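Local atomic coordinates of probable mannosyltransferase KTR4 (Saccharomyces cerevisiae, PDB entry 5A07), a protein that is probably a mannosyltransferase with a GT-A fold, holding guanosine-5'-diphosphate and a manganese ion in this model. Residues G101-T106 and D244-M249; N261-P266 and S313-W318. One frame throughout, in Å; residues are numbered along the deposited sequence.

Contact 1: G101-T106 and D244-M249; sequences GKAKGT and DVFQFM
The Phe246 ring lies obliquely against the chain at Ala103, Gly105 and Thr106: its CE2 comes to 3.6 Å from Gly105 CA and its CZ to 3.7 Å from Thr106 O. Tyr136 adds an edge-to-face ring contact, and Trp229 and Ile323 of neighbouring strands also touch the phenyl group. In this GT-A family protein the contact sets the first turn of helix 245-251 against the entry to strand 105-110, a strand of the main mixed sheet. Gly105 is buried here and presents bare backbone to the ring. Ala103 points its methyl at the helix, where CB packs 3.5 Å from Phe246 CB. The second flat group is the amide of Gln247, whose chain bends at chi2 (-71°); the Ala103 methyl lies over one face of it, CB 3.9 Å from Gln247 CD, while NE2 donates to the carbonyl O of Leu99. The third is the carboxylate of Asp244, the N-cap of the helix, which works in two directions. OD1 takes the capping bond from Gln247 N, which comes from above the carboxylate plane. With CG anti to the backbone N (chi1 -173°), Asp244 OD2 reaches the loop; Tyr136 OH is hydrogen-bonded both to this OD2 and to Ala103 N. One carboxylate thus ties the helix start to the loop before the strand, its OD2 accepting from Gly101 N at 2.9 Å in a nearly straight bond (170°).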
ATOM      1  N   GLY B 101      -2.201 -23.204  -1.131  1.00 22.42           N
ATOM      2  CA  GLY B 101      -3.297 -22.846  -2.024  1.00 21.78           C
ATOM      3  C   GLY B 101      -4.596 -22.724  -1.308  1.00 25.34           C
ATOM      4  O   GLY B 101      -5.596 -22.407  -1.951  1.00 25.88           O
ATOM      5  N   LYS B 102      -4.636 -22.972  -0.004  1.00 23.27           N
ATOM      6  CA  LYS B 102      -5.935 -23.118   0.668  1.00 25.37           C
ATOM      7  C   LYS B 102      -6.377 -21.911   1.395  1.00 28.50           C
ATOM      8  O   LYS B 102      -7.455 -21.940   1.950  1.00 28.37           O
ATOM      9  CB  LYS B 102      -5.943 -24.259   1.703  1.00 29.74           C
ATOM     10  CG  LYS B 102      -5.469 -25.607   1.195  1.00 33.14           C
ATOM     11  CD  LYS B 102      -5.961 -25.895  -0.216  1.00 44.30           C
ATOM     12  CE  LYS B 102      -7.334 -26.465  -0.177  1.00 51.22           C
ATOM     13  NZ  LYS B 102      -7.123 -27.895   0.157  1.00 63.34           N
ATOM     14  N   ALA B 103      -5.598 -20.825   1.417  1.00 23.28           N
ATOM     15  CA  ALA B 103      -6.101 -19.637   2.009  1.00 22.06           C
ATOM     16  C   ALA B 103      -7.232 -19.093   1.209  1.00 21.39           C
ATOM     17  O   ALA B 103      -7.357 -19.341  -0.006  1.00 21.00           O
ATOM     18  CB  ALA B 103      -4.984 -18.618   2.153  1.00 25.99           C
ATOM     19  N   LYS B 104      -8.105 -18.321   1.849  1.00 22.61           N
ATOM     20  CA  LYS B 104      -9.193 -17.678   1.116  1.00 24.33           C
ATOM     21  C   LYS B 104      -8.715 -16.328   0.511  1.00 24.25           C
ATOM     22  O   LYS B 104      -8.984 -15.252   1.042  1.00 22.31           O
ATOM     23  CB  LYS B 104     -10.406 -17.375   2.012  1.00 24.95           C
ATOM     24  CG  LYS B 104     -10.852 -18.491   2.870  1.00 31.02           C
ATOM     25  CD  LYS B 104     -11.545 -19.552   2.163  1.00 42.07           C
ATOM     26  CE  LYS B 104     -12.587 -20.168   3.125  1.00 50.44           C
ATOM     27  NZ  LYS B 104     -12.779 -21.571   2.654  1.00 55.64           N
ATOM     28  N   GLY B 105      -8.000 -16.436  -0.606  1.00 20.27           N
ATOM     29  CA  GLY B 105      -7.298 -15.317  -1.153  1.00 18.94           C
ATOM     30  C   GLY B 105      -7.401 -15.296  -2.655  1.00 17.19           C
ATOM     31  O   GLY B 105      -7.628 -16.362  -3.281  1.00 17.57           O
ATOM     32  N   THR B 106      -7.227 -14.088  -3.208  1.00 16.96           N
ATOM     33  CA  THR B 106      -7.239 -13.883  -4.636  1.00 16.58           C
ATOM     34  C   THR B 106      -6.205 -12.833  -4.977  1.00 17.37           C
ATOM     35  O   THR B 106      -5.925 -11.941  -4.170  1.00 15.81           O
ATOM     36  CB  THR B 106      -8.620 -13.470  -5.137  1.00 16.14           C
ATOM     37  OG1 THR B 106      -8.699 -13.488  -6.564  1.00 16.96           O
ATOM     38  CG2 THR B 106      -9.034 -12.116  -4.572  1.00 16.99           C
ATOM     39  N   ASP B 244       3.732 -20.071   0.568  1.00 17.74           N
ATOM     40  CA  ASP B 244       2.376 -19.486   0.399  1.00 16.90           C
ATOM     41  C   ASP B 244       2.261 -18.198   1.209  1.00 18.69           C
ATOM     42  O   ASP B 244       2.352 -18.206   2.426  1.00 16.49           O
ATOM     43  CB  ASP B 244       1.343 -20.505   0.830  1.00 17.82           C
ATOM     44  CG  ASP B 244      -0.090 -20.095   0.540  1.00 17.91           C
ATOM     45  OD1 ASP B 244      -0.479 -18.926   0.775  1.00 18.23           O
ATOM     46  OD2 ASP B 244      -0.851 -20.943   0.033  1.00 19.43           O
ATOM     47  N   VAL B 245       2.128 -17.083   0.507  1.00 18.08           N
ATOM     48  CA  VAL B 245       2.182 -15.771   1.097  1.00 17.59           C
ATOM     49  C   VAL B 245       0.977 -15.487   1.946  1.00 17.22           C
ATOM     50  O   VAL B 245       1.093 -15.003   3.064  1.00 16.39           O
ATOM     51  CB  VAL B 245       2.346 -14.697  -0.011  1.00 17.63           C
ATOM     52  CG1 VAL B 245       2.177 -13.290   0.499  1.00 20.73           C
ATOM     53  CG2 VAL B 245       3.729 -14.802  -0.618  1.00 17.28           C
ATOM     54  N   PHE B 246      -0.195 -15.831   1.447  1.00 16.45           N
ATOM     55  CA  PHE B 246      -1.410 -15.685   2.288  1.00 18.60           C
ATOM     56  C   PHE B 246      -1.348 -16.533   3.547  1.00 19.07           C
ATOM     57  O   PHE B 246      -1.742 -16.075   4.630  1.00 21.25           O
ATOM     58  CB  PHE B 246      -2.684 -15.995   1.506  1.00 18.23           C
ATOM     59  CG  PHE B 246      -2.931 -15.139   0.308  1.00 18.48           C
ATOM     60  CD1 PHE B 246      -2.748 -13.792   0.332  1.00 18.46           C
ATOM     61  CD2 PHE B 246      -3.482 -15.677  -0.829  1.00 23.04           C
ATOM     62  CE1 PHE B 246      -3.068 -13.005  -0.743  1.00 18.60           C
ATOM     63  CE2 PHE B 246      -3.771 -14.872  -1.936  1.00 22.44           C
ATOM     64  CZ  PHE B 246      -3.560 -13.525  -1.874  1.00 20.71           C
ATOM     65  N   GLN B 247      -0.864 -17.735   3.443  1.00 20.34           N
ATOM     66  CA  GLN B 247      -0.749 -18.604   4.652  1.00 20.38           C
ATOM     67  C   GLN B 247       0.306 -18.058   5.608  1.00 21.86           C
ATOM     68  O   GLN B 247       0.145 -18.201   6.801  1.00 19.98           O
ATOM     69  CB  GLN B 247      -0.457 -20.100   4.305  1.00 19.35           C
ATOM     70  CG  GLN B 247      -1.579 -20.767   3.521  1.00 21.30           C
ATOM     71  CD  GLN B 247      -2.857 -21.034   4.327  1.00 23.39           C
ATOM     72  OE1 GLN B 247      -3.190 -20.302   5.212  1.00 28.47           O
ATOM     73  NE2 GLN B 247      -3.562 -22.112   3.987  1.00 23.83           N
ATOM     74  N   PHE B 248       1.400 -17.465   5.092  1.00 17.69           N
ATOM     75  CA  PHE B 248       2.344 -16.803   5.940  1.00 18.06           C
ATOM     76  C   PHE B 248       1.695 -15.686   6.724  1.00 18.15           C
ATOM     77  O   PHE B 248       1.873 -15.554   7.953  1.00 19.81           O
ATOM     78  CB  PHE B 248       3.537 -16.283   5.136  1.00 18.68           C
ATOM     79  CG  PHE B 248       4.369 -15.316   5.879  1.00 18.47           C
ATOM     80  CD1 PHE B 248       5.362 -15.756   6.727  1.00 19.10           C
ATOM     81  CD2 PHE B 248       4.135 -13.937   5.759  1.00 18.20           C
ATOM     82  CE1 PHE B 248       6.119 -14.869   7.492  1.00 19.97           C
ATOM     83  CE2 PHE B 248       4.912 -13.022   6.485  1.00 18.70           C
ATOM     84  CZ  PHE B 248       5.891 -13.488   7.376  1.00 20.24           C
ATOM     85  N   MET B 249       0.863 -14.913   6.051  1.00 18.72           N
ATOM     86  CA  MET B 249       0.165 -13.786   6.722  1.00 18.91           C
ATOM     87  C   MET B 249      -0.731 -14.323   7.852  1.00 20.95           C
ATOM     88  O   MET B 249      -0.777 -13.780   8.969  1.00 19.86           O
ATOM     89  CB  MET B 249      -0.743 -13.006   5.759  1.00 19.73           C
ATOM     90  CG  MET B 249      -0.152 -12.405   4.500  1.00 23.77           C
ATOM     91  SD  MET B 249       0.978 -11.148   4.907  1.00 27.48           S
ATOM     92  CE  MET B 249      -0.182  -9.778   5.195  1.00 23.90           C
TER

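Contact 2: N261-P266 and S313-W318; sequences NLYDSP and STCHFW
Leu262 and His316 form the hydrogen-bonded pair of a short antiparallel beta ladder, which joins strand 256-262 to strand 316-317 in the mixed sheet of this GT-A family protein. Backbone bonds come first: Leu262 N donates to His316 O at 2.9 Å, and His316 N returns the bond to Leu262 O at 2.7 Å. Asn261 and Phe317 make the adjoining non-hydrogen-bonded pair. Their side chains run side by side, amide and ring planes 78° apart, while Asn261 OD1 accepts a hydrogen bond from Trp295 NE1, and Trp295 also stacks on Phe317. Past the ladder Asp264 N turns to Thr314, bonding to OG1 at 3.2 Å and only weakly to the carbonyl O. Thr314 OG1 is also hydrogen-bonded to Asn305 OD1. Ser313 OG accepts from Cys315 N in an ST turn and is hydrogen-bonded to Trp295 O as well.

Aromatic contacts flank these bonds. Leu262 CD1 stands 3.3 Å from the centroid of the Trp318 five-membered ring, a CH-pi contact almost exactly on the ring normal; the indole also meets His381, which belongs to the manganese site. Cys315 SG, in a disulfide with Cys417, lies over one face of Tyr263, 3.7 Å from the ring centroid, and Ser313 O lies at the edge of the same ring.

The imidazole of His316 is held between polar groups. A chi1 of 63° sets CG between the backbone N and the carbonyl carbon, bringing the ring beside Leu262 O. Asp264 OD2 lies over one face, with carboxylate and ring planes 36° apart, and Tyr263 O is near the plane at the edge. The rotation of the imidazole is fixed by His316 ND1, which donates within the ring plane to Thr314 O at 3.0 Å.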
ATOM      1  N   ASN B 261       7.701   2.196   0.548  1.00 14.14           N
ATOM      2  CA  ASN B 261       7.175   3.093   1.606  1.00 16.30           C
ATOM      3  C   ASN B 261       7.682   4.480   1.258  1.00 15.96           C
ATOM      4  O   ASN B 261       8.874   4.708   1.253  1.00 20.21           O
ATOM      5  CB  ASN B 261       7.775   2.550   2.924  1.00 16.59           C
ATOM      6  CG  ASN B 261       7.156   3.136   4.157  1.00 17.93           C
ATOM      7  OD1 ASN B 261       7.076   4.376   4.331  1.00 18.57           O
ATOM      8  ND2 ASN B 261       6.755   2.246   5.063  1.00 17.61           N
ATOM      9  N   LEU B 262       6.782   5.402   0.956  1.00 18.29           N
ATOM     10  CA  LEU B 262       7.094   6.654   0.329  1.00 18.50           C
ATOM     11  C   LEU B 262       6.430   7.869   1.017  1.00 17.65           C
ATOM     12  O   LEU B 262       5.422   7.762   1.685  1.00 18.61           O
ATOM     13  CB  LEU B 262       6.566   6.690  -1.143  1.00 18.46           C
ATOM     14  CG  LEU B 262       6.967   5.591  -2.139  1.00 22.56           C
ATOM     15  CD1 LEU B 262       6.331   5.852  -3.520  1.00 21.51           C
ATOM     16  CD2 LEU B 262       8.466   5.526  -2.243  1.00 22.80           C
ATOM     17  N   TYR B 263       6.977   9.005   0.706  1.00 17.30           N
ATOM     18  CA  TYR B 263       6.359  10.286   0.966  1.00 18.14           C
ATOM     19  C   TYR B 263       5.341  10.533  -0.167  1.00 21.65           C
ATOM     20  O   TYR B 263       5.549  10.115  -1.300  1.00 21.00           O
ATOM     21  CB  TYR B 263       7.373  11.399   1.006  1.00 18.16           C
ATOM     22  CG  TYR B 263       8.202  11.384   2.254  1.00 18.29           C
ATOM     23  CD1 TYR B 263       9.316  10.536   2.366  1.00 18.50           C
ATOM     24  CD2 TYR B 263       7.856  12.135   3.340  1.00 21.05           C
ATOM     25  CE1 TYR B 263      10.078  10.490   3.548  1.00 18.90           C
ATOM     26  CE2 TYR B 263       8.596  12.070   4.563  1.00 21.80           C
ATOM     27  CZ  TYR B 263       9.720  11.250   4.642  1.00 20.17           C
ATOM     28  OH  TYR B 263      10.437  11.152   5.834  1.00 20.70           O
ATOM     29  N   ASP B 264       4.318  11.291   0.143  1.00 21.22           N
ATOM     30  CA  ASP B 264       3.371  11.687  -0.839  1.00 26.37           C
ATOM     31  C   ASP B 264       3.529  13.173  -1.199  1.00 30.30           C
ATOM     32  O   ASP B 264       4.202  13.927  -0.551  1.00 27.00           O
ATOM     33  CB  ASP B 264       1.954  11.431  -0.322  1.00 24.30           C
ATOM     34  CG  ASP B 264       0.962  10.990  -1.458  1.00 28.90           C
ATOM     35  OD1 ASP B 264       1.169  11.314  -2.618  1.00 26.49           O
ATOM     36  OD2 ASP B 264      -0.026  10.344  -1.182  1.00 27.80           O
ATOM     37  N   SER B 265       2.831  13.555  -2.264  1.00 30.12           N
ATOM     38  CA  SER B 265       2.719  14.937  -2.685  1.00 31.49           C
ATOM     39  C   SER B 265       1.750  15.654  -1.763  1.00 25.47           C
ATOM     40  O   SER B 265       0.526  15.348  -1.738  1.00 25.93           O
ATOM     41  CB  SER B 265       2.221  14.942  -4.149  1.00 36.09           C
ATOM     42  OG  SER B 265       1.851  16.254  -4.458  1.00 40.51           O
ATOM     43  N   PRO B 266       2.275  16.572  -0.904  1.00 26.50           N
ATOM     44  CA  PRO B 266       1.416  17.129   0.150  1.00 26.26           C
ATOM     45  C   PRO B 266       0.179  17.905  -0.408  1.00 28.90           C
ATOM     46  O   PRO B 266      -0.847  17.943   0.206  1.00 23.29           O
ATOM     47  CB  PRO B 266       2.322  18.105   0.900  1.00 26.61           C
ATOM     48  CG  PRO B 266       3.696  17.851   0.413  1.00 28.94           C
ATOM     49  CD  PRO B 266       3.657  17.064  -0.851  1.00 27.38           C
ATOM     50  N   SER B 313       3.711  13.409   8.171  1.00 19.67           N
ATOM     51  CA  SER B 313       4.921  13.215   7.372  1.00 19.98           C
ATOM     52  C   SER B 313       4.649  13.022   5.889  1.00 17.11           C
ATOM     53  O   SER B 313       5.490  13.310   5.073  1.00 18.87           O
ATOM     54  CB  SER B 313       5.677  11.962   7.910  1.00 22.05           C
ATOM     55  OG  SER B 313       4.836  10.787   7.753  1.00 20.04           O
ATOM     56  N   THR B 314       3.473  12.507   5.617  1.00 18.77           N
ATOM     57  CA  THR B 314       2.971  12.037   4.309  1.00 19.79           C
ATOM     58  C   THR B 314       3.505  10.682   3.954  1.00 19.36           C
ATOM     59  O   THR B 314       3.245  10.167   2.849  1.00 20.70           O
ATOM     60  CB  THR B 314       3.111  13.040   3.156  1.00 21.29           C
ATOM     61  OG1 THR B 314       4.479  13.120   2.744  1.00 22.96           O
ATOM     62  CG2 THR B 314       2.635  14.388   3.577  1.00 23.68           C
ATOM     63  N   CYS B 315       4.195  10.009   4.890  1.00 19.69           N
ATOM     64  CA  CYS B 315       4.646   8.626   4.604  1.00 20.53           C
ATOM     65  C   CYS B 315       3.454   7.687   4.450  1.00 18.88           C
ATOM     66  O   CYS B 315       2.448   7.781   5.158  1.00 18.76           O
ATOM     67  CB  CYS B 315       5.569   8.128   5.697  1.00 21.95           C
ATOM     68  SG  CYS B 315       7.120   9.047   5.690  1.00 21.24           S
ATOM     69  N   HIS B 316       3.557   6.782   3.450  1.00 18.53           N
ATOM     70  CA  HIS B 316       2.538   5.827   3.180  1.00 18.11           C
ATOM     71  C   HIS B 316       3.097   4.556   2.555  1.00 15.70           C
ATOM     72  O   HIS B 316       4.146   4.589   1.919  1.00 15.65           O
ATOM     73  CB  HIS B 316       1.443   6.466   2.293  1.00 18.72           C
ATOM     74  CG  HIS B 316       1.933   6.902   0.948  1.00 19.47           C
ATOM     75  ND1 HIS B 316       2.610   8.094   0.729  1.00 21.53           N
ATOM     76  CD2 HIS B 316       1.885   6.279  -0.240  1.00 19.28           C
ATOM     77  CE1 HIS B 316       2.926   8.178  -0.549  1.00 22.37           C
ATOM     78  NE2 HIS B 316       2.484   7.102  -1.161  1.00 19.61           N
ATOM     79  N   PHE B 317       2.383   3.460   2.729  1.00 15.87           N
ATOM     80  CA  PHE B 317       2.708   2.225   2.001  1.00 16.47           C
ATOM     81  C   PHE B 317       2.307   2.495   0.557  1.00 17.00           C
ATOM     82  O   PHE B 317       1.245   3.044   0.308  1.00 19.52           O
ATOM     83  CB  PHE B 317       1.942   1.043   2.546  1.00 15.96           C
ATOM     84  CG  PHE B 317       2.065   0.917   4.039  1.00 16.18           C
ATOM     85  CD1 PHE B 317       3.302   0.618   4.594  1.00 16.67           C
ATOM     86  CD2 PHE B 317       0.974   1.106   4.870  1.00 17.31           C
ATOM     87  CE1 PHE B 317       3.474   0.594   5.983  1.00 17.93           C
ATOM     88  CE2 PHE B 317       1.125   1.042   6.226  1.00 17.53           C
ATOM     89  CZ  PHE B 317       2.369   0.786   6.776  1.00 16.71           C
ATOM     90  N   TRP B 318       3.135   2.046  -0.379  1.00 17.03           N
ATOM     91  CA  TRP B 318       2.862   2.321  -1.789  1.00 15.79           C
ATOM     92  C   TRP B 318       2.007   1.240  -2.380  1.00 16.13           C
ATOM     93  O   TRP B 318       2.505   0.193  -2.864  1.00 18.32           O
ATOM     94  CB  TRP B 318       4.170   2.437  -2.536  1.00 16.94           C
ATOM     95  CG  TRP B 318       4.039   3.298  -3.810  1.00 16.29           C
ATOM     96  CD1 TRP B 318       3.219   4.353  -4.005  1.00 17.42           C
ATOM     97  CD2 TRP B 318       4.806   3.145  -4.982  1.00 16.51           C
ATOM     98  NE1 TRP B 318       3.451   4.900  -5.284  1.00 18.32           N
ATOM     99  CE2 TRP B 318       4.421   4.161  -5.885  1.00 18.01           C
ATOM    100  CE3 TRP B 318       5.753   2.220  -5.390  1.00 16.58           C
ATOM    101  CZ2 TRP B 318       4.951   4.248  -7.149  1.00 17.84           C
ATOM    102  CZ3 TRP B 318       6.323   2.369  -6.645  1.00 17.35           C
ATOM    103  CH2 TRP B 318       5.930   3.379  -7.482  1.00 17.47           C
TER

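Both contacts reach the same mixed sheet, and strand 256-262 of contact 2 is the next element in the chain after helix 245-251 of contact 1. Their centres lie about 28 Å apart and the nearest atoms about 11 Å, without touching. Contact 1 is partly buried, about 18 Å from the centre of the chain; contact 2 is a buried one, about 10 Å from it. The chemistry follows the place: a helix docks on a loop and strand entry through one phenyl ring and a capping carboxylate, whereas strand pairing, a disulfide-linked sulfur and several rings knit 261-266 to 313-318. Contact 2 also approaches the ligands, with the Trp318 side chain about 6 Å from guanosine-5'-diphosphate.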